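Local coordinates for flagellar regulatory protein C (PDB 4QHS) that probably hydrolyses ATP as a heptameric AAA+ activator of sigma-54-dependent transcription, switching on flagellar genes in Vibrio cholerae, at residues P68-N73 with P102-Q107; E117-D122 with A155-D160; K128-L133 with E172-R177. All coordinates share one frame; numbering follows the deposited sequence.

Contact 1: P68-N73 with P102-Q107; sequences PFIAIN and PGKFEQ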
loop_
_atom_site.group_PDB
_atom_site.type_symbol
_atom_site.label_atom_id
_atom_site.label_comp_id
_atom_site.label_asym_id
_atom_site.label_seq_id
_atom_site.Cartn_x
_atom_site.Cartn_y
_atom_site.Cartn_z
ATOM N N PRO A 68 38.147 29.637 5.421
ATOM C CA PRO A 68 37.385 28.923 4.391
ATOM C C PRO A 68 36.007 29.506 4.157
ATOM O O PRO A 68 35.277 29.779 5.103
ATOM C CB PRO A 68 37.256 27.500 4.957
ATOM C CG PRO A 68 38.173 27.438 6.129
ATOM C CD PRO A 68 38.299 28.832 6.641
ATOM N N PHE A 69 35.630 29.633 2.908
ATOM C CA PHE A 69 34.286 29.973 2.539
ATOM C C PHE A 69 33.682 28.805 1.825
ATOM O O PHE A 69 34.156 28.413 0.801
ATOM C CB PHE A 69 34.277 31.153 1.614
ATOM C CG PHE A 69 32.931 31.616 1.270
ATOM C CD1 PHE A 69 32.268 32.482 2.077
ATOM C CD2 PHE A 69 32.320 31.188 0.147
ATOM C CE1 PHE A 69 31.040 32.908 1.760
ATOM C CE2 PHE A 69 31.081 31.619 -0.162
ATOM C CZ PHE A 69 30.439 32.478 0.652
ATOM N N ILE A 70 32.611 28.271 2.368
ATOM C CA ILE A 70 32.053 26.999 1.928
ATOM C C ILE A 70 30.573 27.177 1.597
ATOM O O ILE A 70 29.812 27.679 2.412
ATOM C CB ILE A 70 32.215 25.904 3.015
ATOM C CG1 ILE A 70 33.677 25.775 3.467
ATOM C CG2 ILE A 70 31.648 24.566 2.538
ATOM C CD1 ILE A 70 34.627 25.237 2.404
ATOM N N ALA A 71 30.169 26.757 0.405
ATOM C CA ALA A 71 28.799 26.970 -0.048
ATOM C C ALA A 71 28.129 25.651 -0.458
ATOM O O ALA A 71 28.704 24.868 -1.211
ATOM C CB ALA A 71 28.780 27.971 -1.219
ATOM N N ILE A 72 26.922 25.408 0.042
ATOM C CA ILE A 72 26.111 24.279 -0.424
ATOM C C ILE A 72 24.707 24.755 -0.828
ATOM O O ILE A 72 24.116 25.615 -0.176
ATOM C CB ILE A 72 26.017 23.164 0.647
ATOM C CG1 ILE A 72 25.021 22.089 0.219
ATOM C CG2 ILE A 72 25.616 23.740 1.994
ATOM C CD1 ILE A 72 25.173 20.773 0.973
ATOM N N ASN A 73 24.188 24.218 -1.927
ATOM C CA ASN A 73 22.836 24.558 -2.338
ATOM C C ASN A 73 21.867 23.451 -1.963
ATOM O O ASN A 73 21.742 22.437 -2.662
ATOM C CB ASN A 73 22.754 24.833 -3.838
ATOM C CG ASN A 73 21.429 25.479 -4.235
ATOM O OD1 ASN A 73 20.367 25.163 -3.688
ATOM N ND2 ASN A 73 21.493 26.403 -5.178
ATOM N N PRO A 102 33.982 13.935 5.555
ATOM C CA PRO A 102 33.678 15.043 6.437
ATOM C C PRO A 102 32.581 15.910 5.879
ATOM O O PRO A 102 32.420 16.004 4.695
ATOM C CB PRO A 102 34.991 15.788 6.500
ATOM C CG PRO A 102 35.660 15.451 5.282
ATOM C CD PRO A 102 35.297 14.081 4.941
ATOM N N GLY A 103 31.824 16.533 6.754
ATOM C CA GLY A 103 30.785 17.430 6.323
ATOM C C GLY A 103 31.250 18.804 5.906
ATOM O O GLY A 103 32.394 19.159 6.050
ATOM N N LYS A 104 30.313 19.586 5.417
ATOM C CA LYS A 104 30.566 20.952 5.062
ATOM C C LYS A 104 30.855 21.810 6.254
ATOM O O LYS A 104 31.632 22.711 6.164
ATOM C CB LYS A 104 29.393 21.532 4.318
ATOM C CG LYS A 104 29.111 20.879 3.030
ATOM C CD LYS A 104 30.165 21.128 2.040
ATOM C CE LYS A 104 29.539 21.655 0.804
ATOM N NZ LYS A 104 30.156 21.113 -0.414
ATOM N N PHE A 105 30.266 21.498 7.383
ATOM C CA PHE A 105 30.563 22.253 8.565
ATOM C C PHE A 105 31.991 22.054 8.990
ATOM O O PHE A 105 32.601 22.956 9.459
ATOM C CB PHE A 105 29.608 21.893 9.694
ATOM C CG PHE A 105 28.253 22.469 9.535
ATOM C CD1 PHE A 105 28.040 23.793 9.717
ATOM C CD2 PHE A 105 27.201 21.691 9.200
ATOM C CE1 PHE A 105 26.821 24.304 9.568
ATOM C CE2 PHE A 105 25.991 22.219 9.053
ATOM C CZ PHE A 105 25.800 23.518 9.238
ATOM N N GLU A 106 32.510 20.856 8.817
ATOM C CA GLU A 106 33.910 20.563 9.120
ATOM C C GLU A 106 34.855 21.341 8.208
ATOM O O GLU A 106 35.842 21.913 8.671
ATOM C CB GLU A 106 34.214 19.069 8.989
ATOM C CG GLU A 106 33.604 18.160 10.030
ATOM C CD GLU A 106 33.889 16.689 9.723
ATOM O OE1 GLU A 106 32.922 15.933 9.463
ATOM O OE2 GLU A 106 35.085 16.299 9.721
ATOM N N GLN A 107 34.540 21.391 6.938
ATOM C CA GLN A 107 35.379 22.073 5.999
ATOM C C GLN A 107 35.398 23.561 6.190
ATOM O O GLN A 107 36.282 24.200 5.716
ATOM C CB GLN A 107 34.934 21.793 4.590
ATOM C CG GLN A 107 35.080 20.397 4.176
ATOM C CD GLN A 107 34.257 20.103 2.980
ATOM O OE1 GLN A 107 34.457 20.665 1.928
ATOM N NE2 GLN A 107 33.312 19.233 3.133
#
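Strand 69-73 runs past the short helix 104-107 without backbone pairing, the two segments coming nearest at Ile70 and Lys104, whose CA atoms lie 7.0 Å apart. They are joined by van der Waals contact, mostly between aliphatic groups and in part against carbonyl oxygens. Lys104 leaves the helix toward the strand, then bends at each torsion beyond chi1, which carries its methylenes across the strand's face, with the ammonium heading toward Ala71 O. CD of Lys104 rests 3.8 Å from CG2 of Ile70, and the next carbon, CE, comes equally close to CB of Ile72; the aliphatic part of a charged residue thus packs over two alternate residues. With CG1 of Ile70 anti to the carbonyl carbon (chi1 -54°), CG2 is left anti to the backbone N and takes the lysine, whereas the CG1-CD1 branch swings to the helix end, where CD1 lies 4.1 Å from CB of Gln107. The carbonyl O of Gln107 also lies 3.5 Å from CB of Pro68. At the other end of the helix, Gly103 N donates to Glu106 OE1 (3.0 Å) from above the carboxylate plane, the N3-to-N-cap half of a capping box, and Arg140 forms a salt bridge to the same oxygen. The contact places a short helix against an outermost strand of the five-stranded parallel sheet, in the 5-1-4-3-2 strand order of the AAA+ core.

Contact 2: E117-D122 with A155-D160; sequences EISEMD and ATSNRD
Glu117 and Thr156 meet where strand 155-157 passes the turn 118-120, and two backbone N-H groups set the register: Glu117 N donates to Thr156 OG1 (2.8 Å, 168°), and Ile118 N donates to Thr156 O (2.9 Å), almost on the line of that C=O bond. Thr156 OG1 is also hydrogen-bonded to Asp116, so the hydroxyl ties Asp116 and Glu117, at the end of the adjacent strand 112-116, to strand 152-157. The side chain of Glu117 starts away from the strand at CB and folds back. A turn about the CB-CG bond (chi2 -54°) brings the carboxylate over Asn158. CD then lies 4.0 Å from Asn158 N; of the two oxygens, OE1 lies 3.6 Å from Asn158 N, with Asn158 CB only slightly farther, and OE2 reaches Asn158 CG at 3.4 Å. The carboxylate and amide planes stand 57° apart, an oblique meeting rather than a bond, and the stronger partner of the amide is Ser47, which receives Asn158 ND2 and makes a weak bond with Glu117 OE1. Further along, Ser119 OG sits 3.1 Å from Arg159 CD and donates to Glu120 OE2, which forms a long salt bridge with Arg159 NH1 (3.8 Å). Ile118 touches Ala155 with CD1. Acidic Asp116-Glu117 at a strand end, beside an asparagine just past the end of the next strand and a serine of the P-loop sequence, is characteristic of the AAA+ ATPase site: Walker B next to what is probably the sensor-1 segment.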
loop_
_atom_site.group_PDB
_atom_site.type_symbol
_atom_site.label_atom_id
_atom_site.label_comp_id
_atom_site.label_asym_id
_atom_site.label_seq_id
_atom_site.Cartn_x
_atom_site.Cartn_y
_atom_site.Cartn_z
ATOM N N GLU A 117 19.390 28.449 -0.166
ATOM C CA GLU A 117 18.070 27.883 -0.305
ATOM C C GLU A 117 17.706 26.923 0.825
ATOM O O GLU A 117 17.430 25.780 0.611
ATOM C CB GLU A 117 17.944 27.219 -1.663
ATOM C CG GLU A 117 17.934 28.174 -2.817
ATOM C CD GLU A 117 16.883 29.231 -2.654
ATOM O OE1 GLU A 117 17.186 30.417 -2.819
ATOM O OE2 GLU A 117 15.746 28.876 -2.328
ATOM N N ILE A 118 17.696 27.431 2.034
ATOM C CA ILE A 118 17.555 26.631 3.201
ATOM C C ILE A 118 16.135 26.212 3.451
ATOM O O ILE A 118 15.894 25.307 4.187
ATOM C CB ILE A 118 18.054 27.380 4.405
ATOM C CG1 ILE A 118 18.427 26.425 5.522
ATOM C CG2 ILE A 118 17.030 28.299 4.882
ATOM C CD1 ILE A 118 19.300 27.020 6.517
ATOM N N SER A 119 15.187 26.864 2.836
ATOM C CA SER A 119 13.820 26.493 3.066
ATOM C C SER A 119 13.508 25.107 2.557
ATOM O O SER A 119 12.424 24.659 2.689
ATOM C CB SER A 119 12.885 27.509 2.443
ATOM O OG SER A 119 12.949 27.462 1.055
ATOM N N GLU A 120 14.476 24.429 1.980
ATOM C CA GLU A 120 14.207 23.135 1.372
ATOM C C GLU A 120 14.645 21.991 2.273
ATOM O O GLU A 120 14.496 20.823 1.930
ATOM C CB GLU A 120 14.879 23.042 -0.000
ATOM C CG GLU A 120 14.378 24.095 -0.996
ATOM C CD GLU A 120 12.851 24.276 -0.984
ATOM O OE1 GLU A 120 12.113 23.270 -0.909
ATOM O OE2 GLU A 120 12.383 25.436 -1.052
ATOM N N MET A 121 15.175 22.329 3.438
ATOM C CA MET A 121 15.435 21.313 4.443
ATOM C C MET A 121 14.146 20.768 5.024
ATOM O O MET A 121 13.295 21.536 5.473
ATOM C CB MET A 121 16.249 21.863 5.588
ATOM C CG MET A 121 17.594 22.313 5.231
ATOM S SD MET A 121 18.401 22.724 6.772
ATOM C CE MET A 121 20.041 23.023 6.127
ATOM N N ASP A 122 14.024 19.449 5.081
ATOM C CA ASP A 122 12.917 18.862 5.830
ATOM C C ASP A 122 13.082 19.157 7.319
ATOM O O ASP A 122 14.164 19.563 7.789
ATOM C CB ASP A 122 12.789 17.350 5.577
ATOM C CG ASP A 122 13.969 16.535 6.119
ATOM O OD1 ASP A 122 14.369 16.694 7.296
ATOM O OD2 ASP A 122 14.476 15.693 5.350
ATOM N N ALA A 155 22.817 32.176 5.317
ATOM C CA ALA A 155 21.760 31.425 4.641
ATOM C C ALA A 155 21.019 32.289 3.633
ATOM O O ALA A 155 21.042 33.515 3.727
ATOM C CB ALA A 155 20.779 30.866 5.642
ATOM N N THR A 156 20.352 31.636 2.681
ATOM C CA THR A 156 19.421 32.302 1.777
ATOM C C THR A 156 18.118 31.535 1.644
ATOM O O THR A 156 18.070 30.316 1.810
ATOM C CB THR A 156 19.988 32.470 0.353
ATOM O OG1 THR A 156 19.938 31.210 -0.322
ATOM C CG2 THR A 156 21.433 32.978 0.391
ATOM N N SER A 157 17.095 32.264 1.274
ATOM C CA SER A 157 15.793 31.733 1.060
ATOM C C SER A 157 15.085 32.571 0.042
ATOM O O SER A 157 15.103 33.761 0.112
ATOM C CB SER A 157 15.018 31.759 2.344
ATOM O OG SER A 157 13.880 30.992 2.206
ATOM N N ASN A 158 14.467 31.944 -0.925
ATOM C CA ASN A 158 13.705 32.702 -1.868
ATOM C C ASN A 158 12.242 32.766 -1.488
ATOM O O ASN A 158 11.417 33.156 -2.256
ATOM C CB ASN A 158 13.931 32.211 -3.278
ATOM C CG ASN A 158 13.255 30.919 -3.562
ATOM O OD1 ASN A 158 12.509 30.411 -2.783
ATOM N ND2 ASN A 158 13.522 30.390 -4.697
ATOM N N ARG A 159 11.934 32.411 -0.264
ATOM C CA ARG A 159 10.578 32.468 0.186
ATOM C C ARG A 159 10.441 33.111 1.540
ATOM O O ARG A 159 11.399 33.218 2.265
ATOM C CB ARG A 159 9.960 31.085 0.178
ATOM C CG ARG A 159 10.608 30.134 1.094
ATOM C CD ARG A 159 10.163 28.740 0.845
ATOM N NE ARG A 159 8.758 28.681 0.558
ATOM C CZ ARG A 159 8.153 27.646 0.018
ATOM N NH1 ARG A 159 8.850 26.564 -0.296
ATOM N NH2 ARG A 159 6.861 27.712 -0.221
ATOM N N ASP A 160 9.232 33.556 1.846
ATOM C CA ASP A 160 8.886 34.180 3.108
ATOM C C ASP A 160 8.916 33.124 4.154
ATOM O O ASP A 160 8.086 32.266 4.152
ATOM C CB ASP A 160 7.484 34.776 3.006
ATOM C CG ASP A 160 7.003 35.428 4.284
ATOM O OD1 ASP A 160 7.602 35.249 5.329
ATOM O OD2 ASP A 160 5.996 36.128 4.246
#

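Contact 3: K128-L133 with E172-R177; sequences KLLRVL and EDLYYR. With EDO (1,2-ethanediol), chain H.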
loop_
_atom_site.group_PDB
_atom_site.type_symbol
_atom_site.label_atom_id
_atom_site.label_comp_id
_atom_site.label_asym_id
_atom_site.label_seq_id
_atom_site.Cartn_x
_atom_site.Cartn_y
_atom_site.Cartn_z
ATOM N N LYS A 128 18.205 18.997 13.269
ATOM C CA LYS A 128 19.622 18.734 13.366
ATOM C C LYS A 128 20.423 20.022 13.264
ATOM O O LYS A 128 21.366 20.220 13.981
ATOM C CB LYS A 128 20.091 17.751 12.305
ATOM C CG LYS A 128 19.457 16.403 12.305
ATOM C CD LYS A 128 20.500 15.356 12.467
ATOM C CE LYS A 128 20.437 14.294 11.417
ATOM N NZ LYS A 128 20.938 13.000 11.949
ATOM N N LEU A 129 20.018 20.891 12.362
ATOM C CA LEU A 129 20.692 22.171 12.168
ATOM C C LEU A 129 20.595 23.040 13.407
ATOM O O LEU A 129 21.565 23.699 13.799
ATOM C CB LEU A 129 20.099 22.914 10.975
ATOM C CG LEU A 129 20.661 24.292 10.624
ATOM C CD1 LEU A 129 22.202 24.286 10.514
ATOM C CD2 LEU A 129 20.032 24.784 9.316
ATOM N N LEU A 130 19.444 23.013 14.036
ATOM C CA LEU A 130 19.206 23.766 15.227
ATOM C C LEU A 130 20.173 23.387 16.307
ATOM O O LEU A 130 20.700 24.211 16.973
ATOM C CB LEU A 130 17.796 23.551 15.718
ATOM C CG LEU A 130 17.475 24.337 16.963
ATOM C CD1 LEU A 130 17.352 25.756 16.609
ATOM C CD2 LEU A 130 16.221 23.879 17.544
ATOM N N ARG A 131 20.392 22.114 16.462
ATOM C CA ARG A 131 21.295 21.634 17.450
ATOM C C ARG A 131 22.732 22.020 17.158
ATOM O O ARG A 131 23.466 22.373 18.033
ATOM C CB ARG A 131 21.138 20.146 17.630
ATOM C CG ARG A 131 21.849 19.625 18.795
ATOM C CD ARG A 131 22.099 18.180 18.644
ATOM N NE ARG A 131 21.210 17.372 19.466
ATOM C CZ ARG A 131 20.740 16.188 19.102
ATOM N NH1 ARG A 131 21.068 15.691 17.920
ATOM N NH2 ARG A 131 19.953 15.499 19.907
ATOM N N VAL A 132 23.110 21.982 15.907
ATOM C CA VAL A 132 24.430 22.448 15.508
ATOM C C VAL A 132 24.587 23.907 15.881
ATOM O O VAL A 132 25.604 24.288 16.469
ATOM C CB VAL A 132 24.688 22.283 13.992
ATOM C CG1 VAL A 132 25.943 23.047 13.583
ATOM C CG2 VAL A 132 24.832 20.807 13.630
ATOM N N LEU A 133 23.572 24.710 15.553
ATOM C CA LEU A 133 23.586 26.126 15.882
ATOM C C LEU A 133 23.693 26.372 17.380
ATOM O O LEU A 133 24.381 27.298 17.806
ATOM C CB LEU A 133 22.335 26.814 15.350
ATOM C CG LEU A 133 22.411 27.144 13.857
ATOM C CD1 LEU A 133 21.131 27.848 13.353
ATOM C CD2 LEU A 133 23.641 27.994 13.593
ATOM N N GLU A 172 9.962 27.120 14.193
ATOM C CA GLU A 172 9.938 28.472 14.709
ATOM C C GLU A 172 11.263 28.816 15.383
ATOM O O GLU A 172 11.847 29.869 15.118
ATOM C CB GLU A 172 8.763 28.634 15.686
ATOM C CG GLU A 172 8.485 30.050 16.115
ATOM C CD GLU A 172 7.239 30.139 16.977
ATOM O OE1 GLU A 172 6.523 31.158 16.888
ATOM O OE2 GLU A 172 6.979 29.175 17.728
ATOM N N ASP A 173 11.738 27.932 16.258
ATOM C CA ASP A 173 12.956 28.232 17.012
ATOM C C ASP A 173 14.130 28.442 16.054
ATOM O O ASP A 173 14.978 29.308 16.283
ATOM C CB ASP A 173 13.282 27.129 18.026
ATOM C CG ASP A 173 13.183 25.732 17.433
ATOM O OD1 ASP A 173 13.367 25.589 16.204
ATOM O OD2 ASP A 173 12.912 24.777 18.198
ATOM N N LEU A 174 14.162 27.671 14.971
ATOM C CA LEU A 174 15.218 27.834 13.960
ATOM C C LEU A 174 15.037 29.141 13.179
ATOM O O LEU A 174 16.015 29.801 12.810
ATOM C CB LEU A 174 15.237 26.654 12.996
ATOM C CG LEU A 174 16.311 26.659 11.915
ATOM C CD1 LEU A 174 17.720 26.696 12.538
ATOM C CD2 LEU A 174 16.145 25.428 11.062
ATOM N N TYR A 175 13.782 29.514 12.952
ATOM C CA TYR A 175 13.484 30.744 12.234
ATOM C C TYR A 175 14.098 31.923 12.967
ATOM O O TYR A 175 14.797 32.715 12.368
ATOM C CB TYR A 175 11.976 30.937 12.069
ATOM C CG TYR A 175 11.560 32.329 11.652
ATOM C CD1 TYR A 175 11.728 32.772 10.342
ATOM C CD2 TYR A 175 10.977 33.192 12.562
ATOM C CE1 TYR A 175 11.336 34.046 9.959
ATOM C CE2 TYR A 175 10.576 34.460 12.187
ATOM C CZ TYR A 175 10.765 34.881 10.888
ATOM O OH TYR A 175 10.363 36.144 10.530
ATOM N N TYR A 176 13.903 31.988 14.260
ATOM C CA TYR A 176 14.414 33.087 15.029
ATOM C C TYR A 176 15.924 33.104 15.067
ATOM O O TYR A 176 16.525 34.145 14.961
ATOM C CB TYR A 176 13.820 33.108 16.429
ATOM C CG TYR A 176 12.495 33.799 16.485
ATOM C CD1 TYR A 176 12.373 35.102 16.115
ATOM C CD2 TYR A 176 11.368 33.140 16.877
ATOM C CE1 TYR A 176 11.184 35.729 16.142
ATOM C CE2 TYR A 176 10.168 33.763 16.902
ATOM C CZ TYR A 176 10.082 35.058 16.531
ATOM O OH TYR A 176 8.888 35.702 16.555
ATOM N N ARG A 177 16.538 31.948 15.190
ATOM C CA ARG A 177 17.976 31.899 15.183
ATOM C C ARG A 177 18.607 32.327 13.878
ATOM O O ARG A 177 19.621 32.945 13.861
ATOM C CB ARG A 177 18.461 30.536 15.587
ATOM C CG ARG A 177 18.732 30.439 17.020
ATOM C CD ARG A 177 19.260 29.126 17.357
ATOM N NE ARG A 177 19.647 29.064 18.747
ATOM C CZ ARG A 177 20.870 29.294 19.194
ATOM N NH1 ARG A 177 21.844 29.609 18.373
ATOM N NH2 ARG A 177 21.109 29.203 20.476
HETATM C C1 EDO H . 9.994 24.326 16.709
HETATM O O1 EDO H . 10.075 25.685 17.192
HETATM C C2 EDO H . 8.615 23.969 16.143
HETATM O O2 EDO H . 8.162 24.959 15.201
#
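Leu130 of helix 128-133 packs against Leu174 and Arg177 of helix 172-177; the segment axes pass 9.9 Å apart at 46°, and Leu130 has more surface buried here than any other residue. With CG anti to its backbone N (chi1 -179°), the side chain reaches across and its two methyl groups separate. CD1 enters between successive turns of the other helix, 4.0 Å from Leu174 CA and 3.9 Å from Arg177 CD; CD2 meets the carboxylate of Asp173, 3.5 Å from OD2. That oxygen has its polar partner outside the interface, in a salt bridge with Arg171, and the methyl simply packs beside it. Leu174 answers from the opposite helix. Its CD1 is the shared apolar point, lying 3.7 Å from Leu133 CD1, with Leu129 CG and Leu130 CD1 a little farther off, so three leucines of 128-133 gather round one methyl. Leu133 and Leu174 cross at about a right angle. Arg177 closes the edge: its chain is extended from CG to NE, laying the CD methylene against Leu130 and taking the guanidinium beyond, where NH1 lies 3.5 Å from Leu133 O at an angle too poor for a hydrogen bond. At the start of the second helix, 1,2-ethanediol, probably from the crystallisation liquor, accepts a bond from Glu172 N at its O2 (3.0 Å) and another from Asp173 N at its O1 (2.9 Å). A neighbouring subunit lies close by, its Arg235 packing on Asp173 and its Asp79 forming a salt bridge with Lys128. The chemistry is that of a leucine core bordered by the charged residues Asp173 and Arg177, with Asp173 turned to Arg171; cohesion probably comes mainly from apolar packing, since no hydrogen bond or salt bridge is formed between the two segments.

From the N terminus, strand 69-73 comes first, and contact 1 closes a loop of 28 residues, which holds the GAFTGA sequence of sigma-54 activators, before the chain enters the next strand, 112-116. Contact 2 opens at that strand's end. Helix 123-135 follows and supplies the first half of contact 3 before strand 152-157 completes contact 2; helix 172-178 then completes contact 3, so these two cross while contact 1 precedes both. Asn73 OD1 lies against Glu117 CB, joining contacts 1 and 2 across adjacent strands. Leu129 binds the rest together, touching Phe105, Ile118 and Met121, and thereby links sheet, turn and helices.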